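PDB 2CYB: tyrosine--tRNA ligase, which probably catalyses the ATP-dependent, two-step attachment of tyrosine to its cognate tRNA, passing through a tyrosyl-adenylate intermediate. Local coordinates for residues A[126-129]-A[130-134]; A[80-83]-A[84-87]; A[17-20]-A[21-24]; A[52-55]-A[56-60]. One frame throughout, in Å; residues are numbered along the deposited sequence.

Contact 1: A[126-129]-A[130-134]; sequences LKMA and RITTL
R130 N donates to L126 O at 3.0 Å and I131 N to K127 O at 3.2 Å, both bonds noticeably bent at the hydrogen; backbone bonds like these make up most of the meeting of L126-A129 with R130-T132, near the end of helix 119-131. I131 N also makes a weak bond to M128 O.

One side-chain bond follows. T132 donates its hydroxyl OG1 to M128 O at 2.7 Å, approaching that oxygen well out of the carbonyl plane. Its chi1 of -57° sets OG1 beside its own backbone N, which turns the hydroxyl back over the preceding turn. A valine in its place would probably cost M128 O this short bond and leave the exit from the helix less firmly tied to its last turn.

I131 lays CG1 against the carbonyl oxygens of K127 and M128, 3.5 Å from each.

M128 packs on L164 and T132 on L160, both of helix 154-168, while T132 also meets L186 of helix 181-190. The stretch also lies at the dimer interface: R130 forms a salt bridge with E79 of the second subunit, and L134 packs on L134 of that subunit.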
loop_
_atom_site.group_PDB
_atom_site.type_symbol
_atom_site.label_atom_id
_atom_site.label_comp_id
_atom_site.label_asym_id
_atom_site.label_seq_id
_atom_site.Cartn_x
_atom_site.Cartn_y
_atom_site.Cartn_z
ATOM N N LEU A 126 3.025 4.871 -5.817
ATOM C CA LEU A 126 4.073 5.070 -4.823
ATOM C C LEU A 126 4.215 6.546 -4.444
ATOM O O LEU A 126 4.427 6.875 -3.276
ATOM C CB LEU A 126 5.408 4.516 -5.334
ATOM C CG LEU A 126 5.462 2.999 -5.550
ATOM C CD1 LEU A 126 6.903 2.592 -5.773
ATOM C CD2 LEU A 126 4.878 2.256 -4.350
ATOM N N LYS A 127 4.091 7.431 -5.429
ATOM C CA LYS A 127 4.186 8.869 -5.183
ATOM C C LYS A 127 2.992 9.319 -4.346
ATOM O O LYS A 127 3.140 10.095 -3.392
ATOM C CB LYS A 127 4.212 9.630 -6.509
ATOM C CG LYS A 127 5.483 9.406 -7.315
ATOM C CD LYS A 127 5.424 10.122 -8.660
ATOM C CE LYS A 127 6.734 9.969 -9.423
ATOM N NZ LYS A 127 6.701 10.676 -10.736
ATOM N N MET A 128 1.806 8.842 -4.712
ATOM C CA MET A 128 0.598 9.173 -3.953
ATOM C C MET A 128 0.753 8.687 -2.508
ATOM O O MET A 128 0.412 9.400 -1.558
ATOM C CB MET A 128 -0.631 8.504 -4.577
ATOM C CG MET A 128 -1.225 9.240 -5.764
ATOM S SD MET A 128 -2.015 10.790 -5.248
ATOM C CE MET A 128 -3.479 10.167 -4.466
ATOM N N ALA A 129 1.265 7.469 -2.340
ATOM C CA ALA A 129 1.446 6.913 -0.995
ATOM C C ALA A 129 2.435 7.721 -0.169
ATOM O O ALA A 129 2.277 7.852 1.040
ATOM C CB ALA A 129 1.909 5.445 -1.074
ATOM N N ARG A 130 3.464 8.254 -0.824
ATOM C CA ARG A 130 4.486 9.040 -0.143
ATOM C C ARG A 130 3.955 10.383 0.368
ATOM O O ARG A 130 4.447 10.903 1.371
ATOM C CB ARG A 130 5.667 9.276 -1.095
ATOM C CG ARG A 130 6.633 10.379 -0.672
ATOM C CD ARG A 130 7.431 9.995 0.548
ATOM N NE ARG A 130 8.407 11.025 0.907
ATOM C CZ ARG A 130 8.157 12.056 1.710
ATOM N NH1 ARG A 130 9.113 12.937 1.976
ATOM N NH2 ARG A 130 6.958 12.202 2.258
ATOM N N ILE A 131 2.949 10.940 -0.306
ATOM C CA ILE A 131 2.407 12.234 0.115
ATOM C C ILE A 131 1.062 12.171 0.832
ATOM O O ILE A 131 0.504 13.201 1.209
ATOM C CB ILE A 131 2.291 13.212 -1.089
ATOM C CG1 ILE A 131 1.220 12.735 -2.076
ATOM C CG2 ILE A 131 3.629 13.274 -1.820
ATOM C CD1 ILE A 131 0.920 13.733 -3.199
ATOM N N THR A 132 0.549 10.964 1.041
ATOM C CA THR A 132 -0.733 10.793 1.711
ATOM C C THR A 132 -0.550 10.173 3.102
ATOM O O THR A 132 0.026 9.099 3.234
ATOM C CB THR A 132 -1.657 9.884 0.867
ATOM O OG1 THR A 132 -1.821 10.455 -0.436
ATOM C CG2 THR A 132 -3.016 9.731 1.533
ATOM N N THR A 133 -1.017 10.851 4.146
ATOM C CA THR A 133 -0.891 10.286 5.485
ATOM C C THR A 133 -1.775 9.046 5.600
ATOM O O THR A 133 -2.813 8.941 4.943
ATOM C CB THR A 133 -1.335 11.286 6.591
ATOM O OG1 THR A 133 -2.732 11.577 6.442
ATOM C CG2 THR A 133 -0.538 12.570 6.506
ATOM N N LEU A 134 -1.348 8.091 6.419
ATOM C CA LEU A 134 -2.137 6.889 6.646
ATOM C C LEU A 134 -3.509 7.320 7.191
ATOM O O LEU A 134 -4.537 6.763 6.837
ATOM C CB LEU A 134 -1.439 5.980 7.660
ATOM C CG LEU A 134 -2.237 4.748 8.099
ATOM C CD1 LEU A 134 -2.624 3.907 6.873
ATOM C CD2 LEU A 134 -1.407 3.926 9.079
#

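Contact 2: A[80-83]-A[84-87]; sequences KGTF and EEIA
The chain turns from the loop K80-T82 into the first turn of helix 83-99, where I86 N donates to T82 O at 2.9 Å and A87 N donates to F83 O.

The side chains of T82 and E85 close this turn reciprocally. With chi1 at 66°, T82 OG1 sits between its own backbone N and carbonyl carbon and faces E85 N, which donates to it at 3.1 Å. E85 stretches its chain back toward the N-cap, and its OE1 accepts from T82 N at 2.9 Å in a nearly straight bond (170°) that meets the oxygen on its anti side, somewhat out of the carboxylate plane. OE1 also lies 3.3 Å from G81 CA, a place where a beta carbon would clash with the carboxylate; the backbone conformation of G81 also suits glycine.

I86 points toward the loop: its CG1 is 3.2 Å from T82 O, and the side chain continues onto A75 and Y76 of helix 72-77. F83 stacks its ring with that of Y76 and packs on K127 of the second subunit. K80 NZ is held by E40 and by N78 O, its side chain about 8 Å from the bound tyrosine.

T82, the N-cap, and E85 form a capping box: OG1 takes up the N-H of E85, which lacks an acceptor four residues back, and OE1 holds the N-H of the cap residue itself.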
loop_
_atom_site.group_PDB
_atom_site.type_symbol
_atom_site.label_atom_id
_atom_site.label_comp_id
_atom_site.label_asym_id
_atom_site.label_seq_id
_atom_site.Cartn_x
_atom_site.Cartn_y
_atom_site.Cartn_z
ATOM N N LYS A 80 -12.924 -9.172 -2.016
ATOM C CA LYS A 80 -14.105 -9.685 -2.706
ATOM C C LYS A 80 -13.872 -11.022 -3.405
ATOM O O LYS A 80 -14.686 -11.448 -4.230
ATOM C CB LYS A 80 -14.615 -8.657 -3.718
ATOM C CG LYS A 80 -15.015 -7.329 -3.100
ATOM C CD LYS A 80 -16.122 -7.519 -2.076
ATOM C CE LYS A 80 -16.699 -6.184 -1.610
ATOM N NZ LYS A 80 -15.719 -5.354 -0.860
ATOM N N GLY A 81 -12.762 -11.680 -3.084
ATOM C CA GLY A 81 -12.481 -12.970 -3.688
ATOM C C GLY A 81 -11.145 -13.098 -4.390
ATOM O O GLY A 81 -10.267 -12.241 -4.279
ATOM N N THR A 82 -10.988 -14.198 -5.111
ATOM C CA THR A 82 -9.761 -14.446 -5.844
ATOM C C THR A 82 -9.815 -13.699 -7.163
ATOM O O THR A 82 -10.884 -13.268 -7.610
ATOM C CB THR A 82 -9.594 -15.938 -6.143
ATOM O OG1 THR A 82 -10.627 -16.357 -7.041
ATOM C CG2 THR A 82 -9.686 -16.747 -4.852
ATOM N N PHE A 83 -8.655 -13.539 -7.787
ATOM C CA PHE A 83 -8.596 -12.862 -9.060
ATOM C C PHE A 83 -9.471 -13.587 -10.080
ATOM O O PHE A 83 -10.132 -12.946 -10.897
ATOM C CB PHE A 83 -7.149 -12.773 -9.543
ATOM C CG PHE A 83 -6.362 -11.693 -8.864
ATOM C CD1 PHE A 83 -5.281 -12.005 -8.050
ATOM C CD2 PHE A 83 -6.718 -10.359 -9.025
ATOM C CE1 PHE A 83 -4.563 -10.996 -7.403
ATOM C CE2 PHE A 83 -6.007 -9.345 -8.383
ATOM C CZ PHE A 83 -4.930 -9.667 -7.572
ATOM N N GLU A 84 -9.492 -14.918 -10.018
ATOM C CA GLU A 84 -10.308 -15.703 -10.945
ATOM C C GLU A 84 -11.796 -15.426 -10.766
ATOM O O GLU A 84 -12.516 -15.181 -11.739
ATOM C CB GLU A 84 -10.060 -17.201 -10.760
ATOM C CG GLU A 84 -8.800 -17.716 -11.429
ATOM C CD GLU A 84 -8.815 -19.226 -11.611
ATOM O OE1 GLU A 84 -7.806 -19.777 -12.103
ATOM O OE2 GLU A 84 -9.839 -19.860 -11.267
ATOM N N GLU A 85 -12.255 -15.478 -9.522
ATOM C CA GLU A 85 -13.658 -15.232 -9.229
ATOM C C GLU A 85 -14.053 -13.825 -9.664
ATOM O O GLU A 85 -15.115 -13.619 -10.255
ATOM C CB GLU A 85 -13.915 -15.407 -7.737
ATOM C CG GLU A 85 -13.493 -16.768 -7.212
ATOM C CD GLU A 85 -13.664 -16.891 -5.714
ATOM O OE1 GLU A 85 -13.242 -15.961 -4.987
ATOM O OE2 GLU A 85 -14.210 -17.921 -5.263
ATOM N N ILE A 86 -13.185 -12.858 -9.381
ATOM C CA ILE A 86 -13.458 -11.471 -9.737
ATOM C C ILE A 86 -13.494 -11.257 -11.250
ATOM O O ILE A 86 -14.284 -10.456 -11.753
ATOM C CB ILE A 86 -12.411 -10.537 -9.093
ATOM C CG1 ILE A 86 -12.584 -10.574 -7.569
ATOM C CG2 ILE A 86 -12.559 -9.108 -9.633
ATOM C CD1 ILE A 86 -11.462 -9.902 -6.793
ATOM N N ALA A 87 -12.645 -11.977 -11.978
ATOM C CA ALA A 87 -12.604 -11.851 -13.430
ATOM C C ALA A 87 -13.947 -12.268 -14.033
ATOM O O ALA A 87 -14.441 -11.631 -14.967
ATOM C CB ALA A 87 -11.483 -12.712 -14.001
#

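Contact 3: A[17-20]-A[21-24]; sequences VVTE and EELR
Strand 16-18 gives way at T19, which follows a cis peptide bond, to helix 20-28: L23 N donates to T19 O at 3.0 Å and R24 N to E20 O at 2.9 Å.

T19 caps the new helix. Its OG1, which a chi1 of 62° turns toward the first turn, accepts from E22 N at 3.3 Å, a rather long but fairly straight bond (158°). The same hydroxyl is joined to a water at 2.9 Å, and that water donates to E21 OE1, so a water links the cap hydroxyl to the E21 carboxylate. E22 runs its extended side chain obliquely across T19, with CG 3.1 Å from T19 OG1. Its carboxylate, however, does not complete the exchange: OE1 stays 3.6 Å from T19 N, which is buried with no partner. OE1 is instead engaged in a salt bridge with R188 of helix 181-190.

Apart from the cap, V17 CG1 touches L23 CD2 at 3.8 Å, the two side chains crossing at about a right angle; helix 3-11 covers this pair, T11 touching V17 and L7 touching L23.

The arrangement is a threonine N-cap at a strand-to-helix junction, here at the outermost strand of the mixed sheet, where V18 pairs through its backbone with C201.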
loop_
_atom_site.group_PDB
_atom_site.type_symbol
_atom_site.label_atom_id
_atom_site.label_comp_id
_atom_site.label_asym_id
_atom_site.label_seq_id
_atom_site.Cartn_x
_atom_site.Cartn_y
_atom_site.Cartn_z
ATOM N N VAL A 17 -22.422 18.483 -6.061
ATOM C CA VAL A 17 -21.566 18.664 -7.222
ATOM C C VAL A 17 -20.384 19.507 -6.751
ATOM O O VAL A 17 -20.564 20.578 -6.168
ATOM C CB VAL A 17 -22.283 19.389 -8.375
ATOM C CG1 VAL A 17 -21.306 19.604 -9.523
ATOM C CG2 VAL A 17 -23.479 18.569 -8.846
ATOM N N VAL A 18 -19.180 19.003 -6.984
ATOM C CA VAL A 18 -17.962 19.690 -6.581
ATOM C C VAL A 18 -17.101 20.004 -7.803
ATOM O O VAL A 18 -16.342 19.154 -8.256
ATOM C CB VAL A 18 -17.139 18.818 -5.614
ATOM C CG1 VAL A 18 -15.904 19.569 -5.154
ATOM C CG2 VAL A 18 -18.001 18.406 -4.427
ATOM N N THR A 19 -17.231 21.209 -8.354
ATOM C CA THR A 19 -18.147 22.230 -7.854
ATOM C C THR A 19 -19.082 22.601 -9.000
ATOM O O THR A 19 -18.814 22.267 -10.158
ATOM C CB THR A 19 -17.387 23.503 -7.406
ATOM O OG1 THR A 19 -16.707 24.074 -8.530
ATOM C CG2 THR A 19 -16.366 23.170 -6.328
ATOM N N GLU A 20 -20.181 23.277 -8.682
ATOM C CA GLU A 20 -21.143 23.693 -9.701
ATOM C C GLU A 20 -20.475 24.518 -10.811
ATOM O O GLU A 20 -20.633 24.234 -12.002
ATOM C CB GLU A 20 -22.261 24.523 -9.056
ATOM C CG GLU A 20 -23.210 23.742 -8.153
ATOM C CD GLU A 20 -24.225 22.922 -8.931
ATOM O OE1 GLU A 20 -24.965 23.509 -9.749
ATOM O OE2 GLU A 20 -24.290 21.694 -8.722
ATOM N N GLU A 21 -19.733 25.544 -10.410
ATOM C CA GLU A 21 -19.057 26.415 -11.364
ATOM C C GLU A 21 -18.113 25.628 -12.266
ATOM O O GLU A 21 -18.107 25.820 -13.486
ATOM C CB GLU A 21 -18.298 27.512 -10.612
ATOM C CG GLU A 21 -19.187 28.282 -9.638
ATOM C CD GLU A 21 -18.453 29.383 -8.891
ATOM O OE1 GLU A 21 -17.449 29.081 -8.211
ATOM O OE2 GLU A 21 -18.885 30.553 -8.981
ATOM N N GLU A 22 -17.326 24.734 -11.665
ATOM C CA GLU A 22 -16.385 23.908 -12.417
ATOM C C GLU A 22 -17.128 23.077 -13.452
ATOM O O GLU A 22 -16.676 22.930 -14.589
ATOM C CB GLU A 22 -15.610 22.981 -11.471
ATOM C CG GLU A 22 -14.508 23.665 -10.673
ATOM C CD GLU A 22 -13.934 22.770 -9.580
ATOM O OE1 GLU A 22 -13.892 21.538 -9.784
ATOM O OE2 GLU A 22 -13.514 23.299 -8.526
ATOM N N LEU A 23 -18.273 22.533 -13.054
ATOM C CA LEU A 23 -19.077 21.720 -13.956
ATOM C C LEU A 23 -19.551 22.569 -15.133
ATOM O O LEU A 23 -19.517 22.128 -16.282
ATOM C CB LEU A 23 -20.283 21.140 -13.208
ATOM C CG LEU A 23 -21.355 20.436 -14.038
ATOM C CD1 LEU A 23 -20.736 19.322 -14.876
ATOM C CD2 LEU A 23 -22.424 19.891 -13.105
ATOM N N ARG A 24 -20.000 23.784 -14.838
ATOM C CA ARG A 24 -20.472 24.682 -15.887
ATOM C C ARG A 24 -19.331 25.003 -16.849
ATOM O O ARG A 24 -19.429 24.736 -18.047
ATOM C CB ARG A 24 -21.024 25.981 -15.289
ATOM C CG ARG A 24 -21.522 26.977 -16.345
ATOM C CD ARG A 24 -21.911 28.320 -15.736
ATOM N NE ARG A 24 -23.197 28.291 -15.045
ATOM C CZ ARG A 24 -24.376 28.173 -15.653
ATOM N NH1 ARG A 24 -25.496 28.157 -14.939
ATOM N NH2 ARG A 24 -24.439 28.072 -16.974
HETATM O O HOH W 1 -15.598 26.608 -7.652
#

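Contact 4: A[52-55]-A[56-60]; sequences TVQK and LMDLQ
K55 reaches D58 by doubling back: CG starts opposite its backbone N (chi1 -178°), and the chain then bends at chi2 (46°) and again at chi3 (60°), which brings NZ round to the next turn of the helix. D58 meets it with CG lying beside its own backbone N. The result is a salt bridge of 2.9 Å between K55 NZ and D58 OD1, in which the ammonium takes the anti lone pair of OD1, away from the other oxygen, and the two side chains cross at about a right angle. K55 CE follows at 3.5 Å from OD1.

Both charges have further partners. NZ donates to the backbone oxygens of I10 and R12, and D58 OD2 forms a salt bridge with R12, so the buried lysine and carboxylate belong to one network. An alanine in place of D58 would probably leave both K55 NZ and the R12 guanidinium without their carboxylate and K55 freer to turn.

Regular helical bonds carry the backbone, from L56 N to T52 O (3.0 Å), from M57 N to V53 O, from D58 N to Q54 O and from L59 N to K55 O (2.9 Å). The leucines flank this backbone, L56 CG lying 3.5 Å from T52 O and L59 CG at the same distance from K55 O.

Helix 47-61 links strands 34-39 and 65-70 in a beta-alpha-beta unit of the Rossmann fold. L56 packs on V37, I66 and V68, L59 on A35 and, in strand 173-177, on V175, and T52 OG1 is hydrogen-bonded to Y39 OH.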
loop_
_atom_site.group_PDB
_atom_site.type_symbol
_atom_site.label_atom_id
_atom_site.label_comp_id
_atom_site.label_asym_id
_atom_site.label_seq_id
_atom_site.Cartn_x
_atom_site.Cartn_y
_atom_site.Cartn_z
ATOM N N THR A 52 -26.131 5.022 -9.979
ATOM C CA THR A 52 -25.027 5.648 -10.693
ATOM C C THR A 52 -25.076 5.344 -12.180
ATOM O O THR A 52 -24.589 6.126 -12.995
ATOM C CB THR A 52 -23.652 5.225 -10.106
ATOM O OG1 THR A 52 -23.571 3.796 -10.020
ATOM C CG2 THR A 52 -23.456 5.834 -8.720
ATOM N N VAL A 53 -25.668 4.212 -12.543
ATOM C CA VAL A 53 -25.781 3.869 -13.954
ATOM C C VAL A 53 -26.700 4.884 -14.629
ATOM O O VAL A 53 -26.400 5.382 -15.719
ATOM C CB VAL A 53 -26.349 2.451 -14.144
ATOM C CG1 VAL A 53 -26.837 2.267 -15.572
ATOM C CG2 VAL A 53 -25.268 1.419 -13.829
ATOM N N GLN A 54 -27.810 5.200 -13.970
ATOM C CA GLN A 54 -28.765 6.162 -14.516
ATOM C C GLN A 54 -28.101 7.521 -14.692
ATOM O O GLN A 54 -28.359 8.217 -15.672
ATOM C CB GLN A 54 -29.994 6.288 -13.600
ATOM C CG GLN A 54 -31.010 7.357 -14.042
ATOM C CD GLN A 54 -31.648 7.059 -15.389
ATOM O OE1 GLN A 54 -31.669 7.909 -16.280
ATOM N NE2 GLN A 54 -32.181 5.853 -15.539
ATOM N N LYS A 55 -27.233 7.896 -13.756
ATOM C CA LYS A 55 -26.552 9.177 -13.862
ATOM C C LYS A 55 -25.610 9.170 -15.065
ATOM O O LYS A 55 -25.463 10.184 -15.746
ATOM C CB LYS A 55 -25.792 9.492 -12.570
ATOM C CG LYS A 55 -25.076 10.836 -12.576
ATOM C CD LYS A 55 -25.965 11.964 -13.111
ATOM C CE LYS A 55 -27.233 12.156 -12.286
ATOM N NZ LYS A 55 -28.153 13.168 -12.903
ATOM N N LEU A 56 -24.979 8.029 -15.338
ATOM C CA LEU A 56 -24.092 7.941 -16.494
ATOM C C LEU A 56 -24.906 8.103 -17.779
ATOM O O LEU A 56 -24.435 8.713 -18.738
ATOM C CB LEU A 56 -23.334 6.607 -16.515
ATOM C CG LEU A 56 -22.156 6.481 -15.538
ATOM C CD1 LEU A 56 -21.497 5.122 -15.704
ATOM C CD2 LEU A 56 -21.137 7.589 -15.798
ATOM N N MET A 57 -26.122 7.561 -17.799
ATOM C CA MET A 57 -26.980 7.683 -18.978
ATOM C C MET A 57 -27.422 9.134 -19.139
ATOM O O MET A 57 -27.566 9.621 -20.258
ATOM C CB MET A 57 -28.196 6.756 -18.873
ATOM C CG MET A 57 -27.842 5.284 -19.022
ATOM S SD MET A 57 -29.272 4.182 -19.082
ATOM C CE MET A 57 -29.559 4.119 -20.837
ATOM N N ASP A 58 -27.639 9.824 -18.024
ATOM C CA ASP A 58 -28.014 11.234 -18.080
ATOM C C ASP A 58 -26.844 11.980 -18.723
ATOM O O ASP A 58 -27.026 12.763 -19.650
ATOM C CB ASP A 58 -28.228 11.817 -16.673
ATOM C CG ASP A 58 -29.453 11.251 -15.963
ATOM O OD1 ASP A 58 -29.625 11.552 -14.756
ATOM O OD2 ASP A 58 -30.240 10.522 -16.599
ATOM N N LEU A 59 -25.638 11.726 -18.221
ATOM C CA LEU A 59 -24.430 12.383 -18.723
ATOM C C LEU A 59 -24.168 12.128 -20.200
ATOM O O LEU A 59 -23.770 13.038 -20.936
ATOM C CB LEU A 59 -23.213 11.946 -17.893
ATOM C CG LEU A 59 -23.095 12.636 -16.532
ATOM C CD1 LEU A 59 -22.252 11.798 -15.571
ATOM C CD2 LEU A 59 -22.494 14.016 -16.725
ATOM N N GLN A 60 -24.383 10.893 -20.632
ATOM C CA GLN A 60 -24.183 10.530 -22.030
ATOM C C GLN A 60 -25.208 11.286 -22.886
ATOM O O GLN A 60 -24.917 11.712 -24.007
ATOM C CB GLN A 60 -24.344 9.015 -22.187
ATOM C CG GLN A 60 -23.920 8.448 -23.532
ATOM C CD GLN A 60 -24.924 8.736 -24.626
ATOM O OE1 GLN A 60 -26.109 8.450 -24.478
ATOM N NE2 GLN A 60 -24.452 9.297 -25.736
#

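How the contacts relate
From the N terminus the contacts come in series as 3, 4, 2 and 1; each spans a single short run of chain, and none nests or crosses another. Contact 3 starts a helix at the edge strand of the mixed sheet, and contact 4 runs within the helix of a central beta-alpha-beta unit. Their nearest atoms are about 6 Å apart, with helix 3-11 lying against both and R12, just after it, joined to contact 4. Contact 2, on the opposite side of the chain's centre from contact 3, opens helix 83-99. Contact 1 lies near the end of helix 119-131, its centre about 27 Å from that of contact 2. Contacts 1 and 2 of opposite subunits, however, meet at the dimer interface.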